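Side-chain contacts in DNA annealing helicase and endonuclease ZRANB3 (Homo sapiens, PDB 5MKW), which anneals DNA strands and cuts DNA to help restart stalled replication forks, the present chain being its zinc-binding HNH endonuclease domain: residues T49-L54 with G69-V74; N44-T49 with E61-P66. All blocks are in the same frame, centred on the assembly; numbering follows the deposited sequence.

Contact 1: T49-L54 with G69-V74; sequences TWTSKL and GHFWQV
Trp50 and Phe71 meet where the short 3-10 turn after helix 39-47 faces the residues leading into strand 72-76. The six-membered end of the Trp50 indole does the touching: CH2 of Trp50 lies 3.4 Å from the carbonyl O of Phe71, which sits at the edge of the indole and near its plane. CG of Trp50 stands between its own backbone N and carbonyl carbon (chi1 60°), a position that swings the indole over its neighbour Thr51, whose CG2 lies 3.6 Å above one ring face, offset toward the rim.

That methyl works on two rings. Thr51 CG2 also reaches CE2 of the Phe71 ring at 4.3 Å, approaching obliquely, as does the indole, whose CH2 lies 4.5 Å from CD2 of Phe71. At the other end of the turn, His70 meets Leu54 through its backbone, Leu54 CD1 resting 4.2 Å from His70 O. That oxygen accepts a hydrogen bond from Thr97 OG1, and Phe71 O a weak one.

No hydrogen bond joins the two segments. The turn is braced internally, since Thr49 O accepts from both N and OG of Ser52, which reach it from opposite faces of its carbonyl plane. The Trp50 side chain also packs on Val98 and lies about 6 Å from the zinc ion held by Cys20, Cys23, Cys96 and Cys99. Beside this Cys4 site, the contact sets the 3-10 turn against the entry to the first strand of the beta-beta-alpha unit of the HNH (His-Me finger) fold, formed by strands 72-76 and 92-96 and helix 97-118.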
ATOM      1  N   THR A  49      -7.715 -13.735   3.214  1.00 23.28           N
ATOM      2  CA  THR A  49      -8.271 -12.435   2.849  1.00 22.66           C
ATOM      3  C   THR A  49      -7.451 -11.752   1.755  1.00 23.03           C
ATOM      4  O   THR A  49      -6.648 -12.400   1.104  1.00 22.82           O
ATOM      5  CB  THR A  49      -8.516 -11.582   4.122  1.00 22.34           C
ATOM      6  OG1 THR A  49      -9.366 -10.511   3.794  1.00 21.86           O
ATOM      7  CG2 THR A  49      -7.263 -11.081   4.742  1.00 23.37           C
ATOM      8  N   TRP A  50      -7.716 -10.479   1.505  1.00 24.62           N
ATOM      9  CA  TRP A  50      -7.154  -9.709   0.366  1.00 23.81           C
ATOM     10  C   TRP A  50      -5.643  -9.698   0.332  1.00 22.28           C
ATOM     11  O   TRP A  50      -5.047  -9.570  -0.735  1.00 24.66           O
ATOM     12  CB  TRP A  50      -7.662  -8.248   0.409  1.00 23.53           C
ATOM     13  CG  TRP A  50      -7.278  -7.494   1.692  1.00 23.12           C
ATOM     14  CD1 TRP A  50      -8.049  -7.319   2.801  1.00 25.86           C
ATOM     15  CD2 TRP A  50      -6.093  -6.750   1.919  1.00 22.89           C
ATOM     16  NE1 TRP A  50      -7.393  -6.529   3.728  1.00 23.52           N
ATOM     17  CE2 TRP A  50      -6.177  -6.191   3.205  1.00 24.45           C
ATOM     18  CE3 TRP A  50      -4.993  -6.442   1.138  1.00 23.17           C
ATOM     19  CZ2 TRP A  50      -5.194  -5.358   3.715  1.00 23.83           C
ATOM     20  CZ3 TRP A  50      -3.960  -5.731   1.699  1.00 22.43           C
ATOM     21  CH2 TRP A  50      -4.086  -5.150   2.952  1.00 21.58           C
ATOM     22  N   THR A  51      -5.009  -9.853   1.487  1.00 21.33           N
ATOM     23  CA  THR A  51      -3.528  -9.993   1.553  1.00 23.69           C
ATOM     24  C   THR A  51      -2.954 -11.240   0.786  1.00 24.11           C
ATOM     25  O   THR A  51      -1.767 -11.293   0.424  1.00 19.75           O
ATOM     26  CB  THR A  51      -3.083 -10.091   3.035  1.00 23.63           C
ATOM     27  OG1 THR A  51      -4.000 -10.940   3.750  1.00 24.14           O
ATOM     28  CG2 THR A  51      -3.067  -8.725   3.679  1.00 22.31           C
ATOM     29  N   SER A  52      -3.814 -12.206   0.496  1.00 24.24           N
ATOM     30  CA  SER A  52      -3.373 -13.407  -0.221  1.00 25.20           C
ATOM     31  C   SER A  52      -2.766 -13.088  -1.577  1.00 26.90           C
ATOM     32  O   SER A  52      -1.999 -13.893  -2.136  1.00 24.88           O
ATOM     33  CB  SER A  52      -4.540 -14.361  -0.434  1.00 25.15           C
ATOM     34  OG  SER A  52      -5.466 -13.823  -1.370  1.00 24.67           O
ATOM     35  N   LYS A  53      -3.050 -11.894  -2.077  1.00 25.08           N
ATOM     36  CA  LYS A  53      -2.526 -11.465  -3.353  1.00 27.91           C
ATOM     37  C   LYS A  53      -1.169 -10.772  -3.291  1.00 25.99           C
ATOM     38  O   LYS A  53      -0.614 -10.445  -4.308  1.00 24.54           O
ATOM     39  CB  LYS A  53      -3.524 -10.547  -4.032  1.00 32.89           C
ATOM     40  CG  LYS A  53      -4.754 -11.283  -4.514  1.00 38.76           C
ATOM     41  CD  LYS A  53      -5.680 -10.313  -5.244  1.00 48.48           C
ATOM     42  CE  LYS A  53      -6.763 -11.047  -6.027  1.00 57.61           C
ATOM     43  NZ  LYS A  53      -7.216 -10.221  -7.180  1.00 60.68           N
ATOM     44  N   LEU A  54      -0.613 -10.595  -2.107  1.00 25.67           N
ATOM     45  CA  LEU A  54       0.701  -9.970  -1.970  1.00 23.22           C
ATOM     46  C   LEU A  54       1.799 -10.961  -2.350  1.00 23.48           C
ATOM     47  O   LEU A  54       1.579 -12.155  -2.271  1.00 26.43           O
ATOM     48  CB  LEU A  54       0.905  -9.521  -0.540  1.00 22.11           C
ATOM     49  CG  LEU A  54       0.019  -8.330  -0.123  1.00 21.43           C
ATOM     50  CD1 LEU A  54      -0.053  -8.214   1.372  1.00 21.24           C
ATOM     51  CD2 LEU A  54       0.529  -7.039  -0.776  1.00 21.59           C
ATOM     52  N   GLY A  69       3.208  -0.554   7.367  1.00 18.95           N
ATOM     53  CA  GLY A  69       3.549  -0.439   5.966  1.00 17.93           C
ATOM     54  C   GLY A  69       3.387  -1.682   5.098  1.00 17.41           C
ATOM     55  O   GLY A  69       3.331  -1.569   3.885  1.00 16.53           O
ATOM     56  N   HIS A  70       3.255  -2.858   5.701  1.00 17.23           N
ATOM     57  CA  HIS A  70       2.902  -4.049   4.944  1.00 17.59           C
ATOM     58  C   HIS A  70       1.470  -4.065   4.501  1.00 16.73           C
ATOM     59  O   HIS A  70       1.107  -4.839   3.600  1.00 17.04           O
ATOM     60  CB  HIS A  70       3.152  -5.332   5.753  1.00 18.83           C
ATOM     61  CG  HIS A  70       4.583  -5.625   6.000  1.00 20.26           C
ATOM     62  ND1 HIS A  70       5.029  -6.113   7.204  1.00 20.24           N
ATOM     63  CD2 HIS A  70       5.667  -5.570   5.177  1.00 20.35           C
ATOM     64  CE1 HIS A  70       6.325  -6.359   7.117  1.00 22.49           C
ATOM     65  NE2 HIS A  70       6.726  -6.069   5.890  1.00 21.67           N
ATOM     66  N   PHE A  71       0.633  -3.303   5.187  1.00 16.31           N
ATOM     67  CA  PHE A  71      -0.816  -3.345   4.985  1.00 16.25           C
ATOM     68  C   PHE A  71      -1.356  -2.141   4.181  1.00 16.71           C
ATOM     69  O   PHE A  71      -2.293  -2.297   3.385  1.00 16.61           O
ATOM     70  CB  PHE A  71      -1.496  -3.451   6.359  1.00 16.94           C
ATOM     71  CG  PHE A  71      -1.223  -4.749   7.062  1.00 17.11           C
ATOM     72  CD1 PHE A  71      -0.026  -4.943   7.742  1.00 17.00           C
ATOM     73  CD2 PHE A  71      -2.048  -5.829   6.863  1.00 16.96           C
ATOM     74  CE1 PHE A  71       0.270  -6.178   8.327  1.00 18.16           C
ATOM     75  CE2 PHE A  71      -1.757  -7.052   7.418  1.00 18.01           C
ATOM     76  CZ  PHE A  71      -0.596  -7.229   8.178  1.00 18.22           C
ATOM     77  N   TRP A  72      -0.851  -0.936   4.453  1.00 16.58           N
ATOM     78  CA  TRP A  72      -1.281   0.263   3.711  1.00 16.90           C
ATOM     79  C   TRP A  72      -0.129   1.244   3.505  1.00 16.84           C
ATOM     80  O   TRP A  72       0.842   1.255   4.261  1.00 16.51           O
ATOM     81  CB  TRP A  72      -2.500   0.982   4.360  1.00 18.08           C
ATOM     82  CG  TRP A  72      -2.298   1.518   5.705  1.00 18.33           C
ATOM     83  CD1 TRP A  72      -2.478   0.858   6.881  1.00 20.06           C
ATOM     84  CD2 TRP A  72      -1.901   2.852   6.053  1.00 20.84           C
ATOM     85  NE1 TRP A  72      -2.192   1.679   7.950  1.00 20.87           N
ATOM     86  CE2 TRP A  72      -1.860   2.918   7.470  1.00 20.89           C
ATOM     87  CE3 TRP A  72      -1.622   3.999   5.317  1.00 23.23           C
ATOM     88  CZ2 TRP A  72      -1.526   4.076   8.164  1.00 23.18           C
ATOM     89  CZ3 TRP A  72      -1.236   5.172   6.019  1.00 24.55           C
ATOM     90  CH2 TRP A  72      -1.241   5.194   7.436  1.00 24.16           C
ATOM     91  N   GLN A  73      -0.281   2.064   2.468  1.00 16.52           N
ATOM     92  CA  GLN A  73       0.689   3.054   2.023  1.00 19.03           C
ATOM     93  C   GLN A  73      -0.091   4.322   1.632  1.00 19.69           C
ATOM     94  O   GLN A  73      -1.227   4.212   1.168  1.00 19.39           O
ATOM     95  CB  GLN A  73       1.397   2.545   0.753  1.00 19.02           C
ATOM     96  CG  GLN A  73       2.356   1.393   0.968  1.00 20.56           C
ATOM     97  CD  GLN A  73       3.581   1.844   1.753  1.00 24.09           C
ATOM     98  OE1 GLN A  73       4.057   2.969   1.554  1.00 27.08           O
ATOM     99  NE2 GLN A  73       3.956   1.086   2.780  1.00 25.10           N
ATOM    100  N   VAL A  74       0.536   5.500   1.789  1.00 20.83           N
ATOM    101  CA  VAL A  74       0.037   6.738   1.193  0.50 22.04           C
ATOM    102  C   VAL A  74       0.496   6.849  -0.250  1.00 22.33           C
ATOM    103  O   VAL A  74       1.663   6.558  -0.562  1.00 21.39           O
ATOM    104  CB  VAL A  74       0.566   7.956   1.972  0.50 24.53           C
ATOM    105  CG1 VAL A  74       0.145   9.257   1.311  0.50 25.73           C
ATOM    106  CG2 VAL A  74       0.053   7.897   3.394  0.50 25.40           C
TER

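Contact 2: N44-T49 with E61-P66; sequences NLLYAT and EMIRNP
Leu46, near the end of helix 39-47, packs against Met62 and Ile63 of helix 56-64 in a purely apolar contact between two helices of the mostly helical part that precedes the beta-hairpin of the domain. Leu46 makes all the close contacts from its side, and its two methyls divide the work. CD1 of Leu46 meets Ile63 CG1 at 3.8 Å and, equally close, CB of Met62, so that this methyl spans two successive residues of the opposing helix. The other branch, CD2 of Leu46, meets the terminal methyl CE of Met62 at 3.8 Å.

The thioether chain of Met62 bends at its last torsion (chi3 87°), which brings CE round to the leucine; its root and its end therefore both touch Leu46, one at each branch. Ile63 contributes the CG1 arm, which lies beside its backbone N and anti to the carbonyl carbon (chi1 -70°), and comes nearer to Leu46 than the direction of its CB would suggest. Beyond the pair, Leu34 of helix 27-36 packs on Leu46, and Lys39 and Lys43 touch Ile63.

With neither a hydrogen bond nor a charge pair between the two segments, this contact rests on van der Waals contact and the burial of aliphatic carbons and the methionine's terminal methyl; a polar link between these helices comes instead from Arg42, whose NH1 donates to the carbonyl of Ile63.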
ATOM      1  N   ASN A  44      -2.511 -18.426   7.998  1.00 29.50           N
ATOM      2  CA  ASN A  44      -3.889 -18.702   7.577  1.00 30.44           C
ATOM      3  C   ASN A  44      -4.753 -17.461   7.530  1.00 28.29           C
ATOM      4  O   ASN A  44      -5.567 -17.321   6.626  1.00 27.58           O
ATOM      5  CB  ASN A  44      -4.558 -19.733   8.494  1.00 35.29           C
ATOM      6  CG  ASN A  44      -4.030 -21.145   8.264  1.00 41.21           C
ATOM      7  OD1 ASN A  44      -3.496 -21.484   7.189  1.00 41.78           O
ATOM      8  ND2 ASN A  44      -4.221 -21.999   9.268  1.00 45.13           N
ATOM      9  N   LEU A  45      -4.549 -16.545   8.469  1.00 26.17           N
ATOM     10  CA  LEU A  45      -5.223 -15.249   8.405  1.00 27.29           C
ATOM     11  C   LEU A  45      -4.880 -14.509   7.106  1.00 27.30           C
ATOM     12  O   LEU A  45      -5.751 -13.886   6.500  1.00 25.86           O
ATOM     13  CB  LEU A  45      -4.826 -14.361   9.603  1.00 28.67           C
ATOM     14  CG  LEU A  45      -5.368 -14.839  10.964  1.00 33.01           C
ATOM     15  CD1 LEU A  45      -4.714 -14.036  12.087  1.00 32.77           C
ATOM     16  CD2 LEU A  45      -6.889 -14.773  11.081  1.00 33.66           C
ATOM     17  N   LEU A  46      -3.595 -14.484   6.741  1.00 23.81           N
ATOM     18  CA  LEU A  46      -3.192 -13.711   5.585  1.00 24.12           C
ATOM     19  C   LEU A  46      -3.753 -14.312   4.307  1.00 25.57           C
ATOM     20  O   LEU A  46      -4.132 -13.584   3.398  1.00 26.88           O
ATOM     21  CB  LEU A  46      -1.669 -13.612   5.501  1.00 23.65           C
ATOM     22  CG  LEU A  46      -1.000 -12.719   6.552  1.00 23.70           C
ATOM     23  CD1 LEU A  46       0.495 -12.993   6.613  1.00 25.34           C
ATOM     24  CD2 LEU A  46      -1.239 -11.233   6.246  1.00 22.39           C
ATOM     25  N   TYR A  47      -3.749 -15.639   4.192  1.00 26.15           N
ATOM     26  CA  TYR A  47      -4.240 -16.268   2.964  1.00 26.35           C
ATOM     27  C   TYR A  47      -5.759 -16.378   2.880  1.00 25.47           C
ATOM     28  O   TYR A  47      -6.283 -16.737   1.832  1.00 24.59           O
ATOM     29  CB  TYR A  47      -3.613 -17.658   2.769  1.00 28.54           C
ATOM     30  CG  TYR A  47      -2.173 -17.586   2.266  1.00 31.47           C
ATOM     31  CD1 TYR A  47      -1.892 -17.472   0.898  1.00 32.36           C
ATOM     32  CD2 TYR A  47      -1.110 -17.503   3.155  1.00 31.19           C
ATOM     33  CE1 TYR A  47      -0.587 -17.421   0.449  1.00 31.76           C
ATOM     34  CE2 TYR A  47       0.200 -17.389   2.711  1.00 32.51           C
ATOM     35  CZ  TYR A  47       0.448 -17.402   1.357  1.00 31.54           C
ATOM     36  OH  TYR A  47       1.744 -17.340   0.907  1.00 35.98           O
ATOM     37  N   ALA A  48      -6.451 -16.034   3.963  1.00 24.84           N
ATOM     38  CA  ALA A  48      -7.909 -16.054   3.982  1.00 26.63           C
ATOM     39  C   ALA A  48      -8.521 -14.751   3.526  1.00 26.09           C
ATOM     40  O   ALA A  48      -9.734 -14.678   3.442  1.00 25.20           O
ATOM     41  CB  ALA A  48      -8.418 -16.374   5.376  1.00 27.57           C
ATOM     42  N   THR A  49      -7.715 -13.735   3.214  1.00 23.28           N
ATOM     43  CA  THR A  49      -8.271 -12.435   2.849  1.00 22.66           C
ATOM     44  C   THR A  49      -7.451 -11.752   1.755  1.00 23.03           C
ATOM     45  O   THR A  49      -6.648 -12.400   1.104  1.00 22.82           O
ATOM     46  CB  THR A  49      -8.516 -11.582   4.122  1.00 22.34           C
ATOM     47  OG1 THR A  49      -9.366 -10.511   3.794  1.00 21.86           O
ATOM     48  CG2 THR A  49      -7.263 -11.081   4.742  1.00 23.37           C
ATOM     49  N   GLU A  61       7.435 -11.977   5.463  1.00 22.67           N
ATOM     50  CA  GLU A  61       7.818 -10.938   6.458  1.00 24.92           C
ATOM     51  C   GLU A  61       6.685 -10.627   7.416  1.00 22.60           C
ATOM     52  O   GLU A  61       6.902 -10.330   8.604  1.00 22.61           O
ATOM     53  CB  GLU A  61       8.176  -9.642   5.786  1.00 27.86           C
ATOM     54  CG  GLU A  61       9.507  -9.651   5.069  1.00 33.59           C
ATOM     55  CD  GLU A  61       9.688  -8.361   4.309  1.00 39.72           C
ATOM     56  OE1 GLU A  61       9.020  -7.338   4.662  1.00 42.71           O
ATOM     57  OE2 GLU A  61      10.440  -8.377   3.310  1.00 49.83           O
ATOM     58  N   MET A  62       5.490 -10.606   6.858  1.00 22.62           N
ATOM     59  CA  MET A  62       4.277 -10.371   7.654  1.00 21.11           C
ATOM     60  C   MET A  62       3.977 -11.469   8.680  1.00 21.82           C
ATOM     61  O   MET A  62       3.375 -11.203   9.693  1.00 20.53           O
ATOM     62  CB  MET A  62       3.090 -10.165   6.712  1.00 20.40           C
ATOM     63  CG  MET A  62       3.200  -8.837   5.934  1.00 19.88           C
ATOM     64  SD  MET A  62       2.203  -8.767   4.435  1.00 18.98           S
ATOM     65  CE  MET A  62       0.602  -8.199   4.968  1.00 19.83           C
ATOM     66  N   ILE A  63       4.339 -12.717   8.378  1.00 21.58           N
ATOM     67  CA  ILE A  63       4.173 -13.804   9.345  1.00 22.19           C
ATOM     68  C   ILE A  63       5.158 -13.643  10.505  1.00 22.63           C
ATOM     69  O   ILE A  63       4.836 -13.887  11.665  1.00 21.42           O
ATOM     70  CB  ILE A  63       4.371 -15.164   8.623  1.00 23.81           C
ATOM     71  CG1 ILE A  63       3.210 -15.442   7.678  1.00 23.54           C
ATOM     72  CG2 ILE A  63       4.568 -16.288   9.613  1.00 24.36           C
ATOM     73  CD1 ILE A  63       3.529 -16.444   6.577  1.00 27.58           C
ATOM     74  N   ARG A  64       6.384 -13.208  10.184  1.00 24.22           N
ATOM     75  CA  ARG A  64       7.425 -13.070  11.189  0.50 24.97           C
ATOM     76  C   ARG A  64       7.135 -11.851  12.056  1.00 23.41           C
ATOM     77  O   ARG A  64       7.261 -11.897  13.276  1.00 21.81           O
ATOM     78  CB  ARG A  64       8.784 -12.920  10.494  0.50 27.76           C
ATOM     79  CG  ARG A  64       9.968 -12.694  11.409  0.50 29.46           C
ATOM     80  CD  ARG A  64      11.289 -12.896  10.641  0.50 31.00           C
ATOM     81  NE  ARG A  64      11.102 -13.482   9.305  0.50 30.53           N
ATOM     82  CZ  ARG A  64      11.189 -12.790   8.175  0.50 30.88           C
ATOM     83  NH1 ARG A  64      11.449 -11.495   8.227  0.50 33.02           N
ATOM     84  NH2 ARG A  64      11.006 -13.377   6.997  0.50 30.86           N
ATOM     85  N   ASN A  65       6.829 -10.736  11.406  1.00 22.15           N
ATOM     86  CA  ASN A  65       6.802  -9.455  12.087  1.00 21.85           C
ATOM     87  C   ASN A  65       6.051  -8.393  11.312  1.00 21.34           C
ATOM     88  O   ASN A  65       6.647  -7.603  10.577  1.00 17.54           O
ATOM     89  CB  ASN A  65       8.228  -8.991  12.348  1.00 22.70           C
ATOM     90  CG  ASN A  65       8.275  -7.654  13.094  1.00 24.34           C
ATOM     91  OD1 ASN A  65       7.404  -7.340  13.915  1.00 24.16           O
ATOM     92  ND2 ASN A  65       9.294  -6.892  12.828  1.00 21.94           N
ATOM     93  N   PRO A  66       4.727  -8.416  11.414  1.00 21.78           N
ATOM     94  CA  PRO A  66       3.989  -7.494  10.569  1.00 20.75           C
ATOM     95  C   PRO A  66       4.236  -6.046  11.019  1.00 21.13           C
ATOM     96  O   PRO A  66       4.420  -5.767  12.225  1.00 22.28           O
ATOM     97  CB  PRO A  66       2.535  -7.904  10.778  1.00 22.36           C
ATOM     98  CG  PRO A  66       2.513  -8.650  12.059  1.00 22.23           C
ATOM     99  CD  PRO A  66       3.845  -9.316  12.185  1.00 22.48           C
TER

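How the contacts relate
Both contacts are buried, but contact 1 lies near the centre of the chain and close to the zinc, whereas the centre of contact 2 is about 15 Å from that of the chain. Contact 1 sets a 3-10 turn against the entry to the hairpin, mixing aromatic rings with carbonyls; contact 2 joins two helices through apolar side chains. Their segments alternate along the chain and overlap at Thr49, which touches the facing segment in neither. Met62 bridges them: its CE lies 3.6 Å from CZ of Phe71, and its CG 3.5 Å from CG of His70. Two probable hydrogen bonds add polar links, Thr51 OG1 to Leu46 O at 2.7 Å and His70 NE2 to Glu61 OE1 at 2.9 Å.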